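PDB 1YSR: sensor-type histidine kinase prrB from Mycobacterium tuberculosis, which transfers phosphate from ATP to a histidine, probably as the sensor kinase of the PrrB/PrrA two-component system, this piece being its C-terminal ATP-binding domain. Local coordinates for residues G63-Q68 with D83-G88. Residues are numbered along the deposited sequence; the frame is centred on the assembly and turned at random.
Sequences GATLVQ and DDNGSG
N85 reaches across with its whole carboxamide and holds the turn leading into strand 66-74. Its OD1 takes two amide protons: T65 N, 2.8 Å from OD1, lies in the carbonyl plane on a lone pair, whereas L66 N sits above that plane, 60° out of it. On the other branch N85 ND2 donates to T65 OG1 at 2.8 Å, almost straight at 165° and nearly within the amide plane, so three bonds fix the amide's rotation. With chi1 at 76°, CG of N85 lies between its own backbone N and carbonyl carbon, which swings the amide over L66 CB, 3.6 Å from N85 CG. N85 N also returns a bond to L66 O. Further along, Q68 and D83 form a hydrogen-bonded antiparallel pair, and a water joins Q68 O to D83 OD2; OD2 is salt-bridged to R141, and OD1 hydrogen-bonded to S135 OG. D84 turns the other way: its CB packs on A64 CB at 3.7 Å, beside A58 of helix 44-61, while D84 OD1 accepts G86 N in an Asx turn and also takes A140 N. Leaving strand 77-84 at the hairpin's open end, D84 to G88 reads D-x-G-x-G, the G1 box of the GHKL ATPase fold, which in relatives borders the nucleotide pocket.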
loop_
_atom_site.group_PDB
_atom_site.type_symbol
_atom_site.label_atom_id
_atom_site.label_comp_id
_atom_site.label_asym_id
_atom_site.label_seq_id
_atom_site.Cartn_x
_atom_site.Cartn_y
_atom_site.Cartn_z
ATOM N N GLY A 63 -21.541 10.962 11.809
ATOM C CA GLY A 63 -22.163 11.967 10.976
ATOM C C GLY A 63 -21.170 13.005 10.496
ATOM O O GLY A 63 -21.563 14.119 10.127
ATOM N N ALA A 64 -19.880 12.660 10.500
ATOM C CA ALA A 64 -18.831 13.583 10.020
ATOM C C ALA A 64 -19.071 14.064 8.595
ATOM O O ALA A 64 -19.387 13.231 7.690
ATOM C CB ALA A 64 -17.439 12.890 10.094
ATOM N N THR A 65 -18.828 15.368 8.370
ATOM C CA THR A 65 -18.786 15.961 7.019
ATOM C C THR A 65 -17.386 16.436 6.702
ATOM O O THR A 65 -17.107 16.854 5.566
ATOM C CB THR A 65 -19.715 17.240 6.925
ATOM O OG1 THR A 65 -19.271 18.177 7.908
ATOM C CG2 THR A 65 -21.122 16.888 7.243
ATOM N N LEU A 66 -16.492 16.426 7.707
ATOM C CA LEU A 66 -15.088 16.811 7.529
ATOM C C LEU A 66 -14.219 15.764 8.269
ATOM O O LEU A 66 -14.479 15.408 9.446
ATOM C CB LEU A 66 -14.786 18.245 8.080
ATOM C CG LEU A 66 -13.350 18.745 8.139
ATOM C CD1 LEU A 66 -12.932 19.132 6.721
ATOM C CD2 LEU A 66 -13.324 20.051 9.030
ATOM N N VAL A 67 -13.245 15.253 7.534
ATOM C CA VAL A 67 -12.231 14.313 8.024
ATOM C C VAL A 67 -10.849 14.738 7.526
ATOM O O VAL A 67 -10.690 15.106 6.343
ATOM C CB VAL A 67 -12.519 12.865 7.505
ATOM C CG1 VAL A 67 -11.328 11.928 7.823
ATOM C CG2 VAL A 67 -13.842 12.345 8.087
ATOM N N GLN A 68 -9.851 14.691 8.396
ATOM C CA GLN A 68 -8.483 14.979 8.021
ATOM C C GLN A 68 -7.650 13.838 8.481
ATOM O O GLN A 68 -7.734 13.442 9.686
ATOM C CB GLN A 68 -7.978 16.236 8.761
ATOM C CG GLN A 68 -8.683 17.501 8.234
ATOM C CD GLN A 68 -8.270 18.763 9.005
ATOM O OE1 GLN A 68 -7.628 18.697 10.073
ATOM N NE2 GLN A 68 -8.615 19.901 8.450
ATOM N N ASP A 83 -8.869 12.471 12.134
ATOM C CA ASP A 83 -9.679 13.481 12.888
ATOM C C ASP A 83 -11.009 13.775 12.199
ATOM O O ASP A 83 -11.031 13.874 10.981
ATOM C CB ASP A 83 -8.870 14.807 12.942
ATOM C CG ASP A 83 -7.867 14.818 14.037
ATOM O OD1 ASP A 83 -8.262 15.148 15.170
ATOM O OD2 ASP A 83 -6.679 14.527 13.762
ATOM N N ASP A 84 -12.129 13.882 12.925
ATOM C CA ASP A 84 -13.399 14.175 12.252
ATOM C C ASP A 84 -14.192 15.255 13.045
ATOM O O ASP A 84 -13.846 15.575 14.196
ATOM C CB ASP A 84 -14.252 12.913 11.982
ATOM C CG ASP A 84 -14.806 12.299 13.267
ATOM O OD1 ASP A 84 -15.628 12.936 13.965
ATOM O OD2 ASP A 84 -14.415 11.173 13.619
ATOM N N ASN A 85 -15.194 15.800 12.377
ATOM C CA ASN A 85 -16.007 16.898 12.927
ATOM C C ASN A 85 -17.383 16.338 13.319
ATOM O O ASN A 85 -18.367 17.068 13.436
ATOM C CB ASN A 85 -16.140 18.048 11.887
ATOM C CG ASN A 85 -17.132 17.709 10.778
ATOM O OD1 ASN A 85 -17.391 16.535 10.501
ATOM N ND2 ASN A 85 -17.738 18.741 10.162
ATOM N N GLY A 86 -17.458 15.026 13.519
ATOM C CA GLY A 86 -18.715 14.376 13.912
ATOM C C GLY A 86 -19.018 14.523 15.406
ATOM O O GLY A 86 -18.481 15.425 16.088
ATOM N N SER A 87 -19.941 13.684 15.872
ATOM C CA SER A 87 -20.435 13.549 17.248
ATOM C C SER A 87 -19.363 13.217 18.275
ATOM O O SER A 87 -19.440 13.597 19.462
ATOM C CB SER A 87 -21.472 12.398 17.291
ATOM O OG SER A 87 -22.530 12.577 16.396
ATOM N N GLY A 88 -18.334 12.515 17.840
ATOM C CA GLY A 88 -17.320 12.158 18.790
ATOM C C GLY A 88 -17.695 10.883 19.556
ATOM O O GLY A 88 -18.741 10.256 19.336
HETATM O O HOH W 1 -5.618 14.261 11.424
#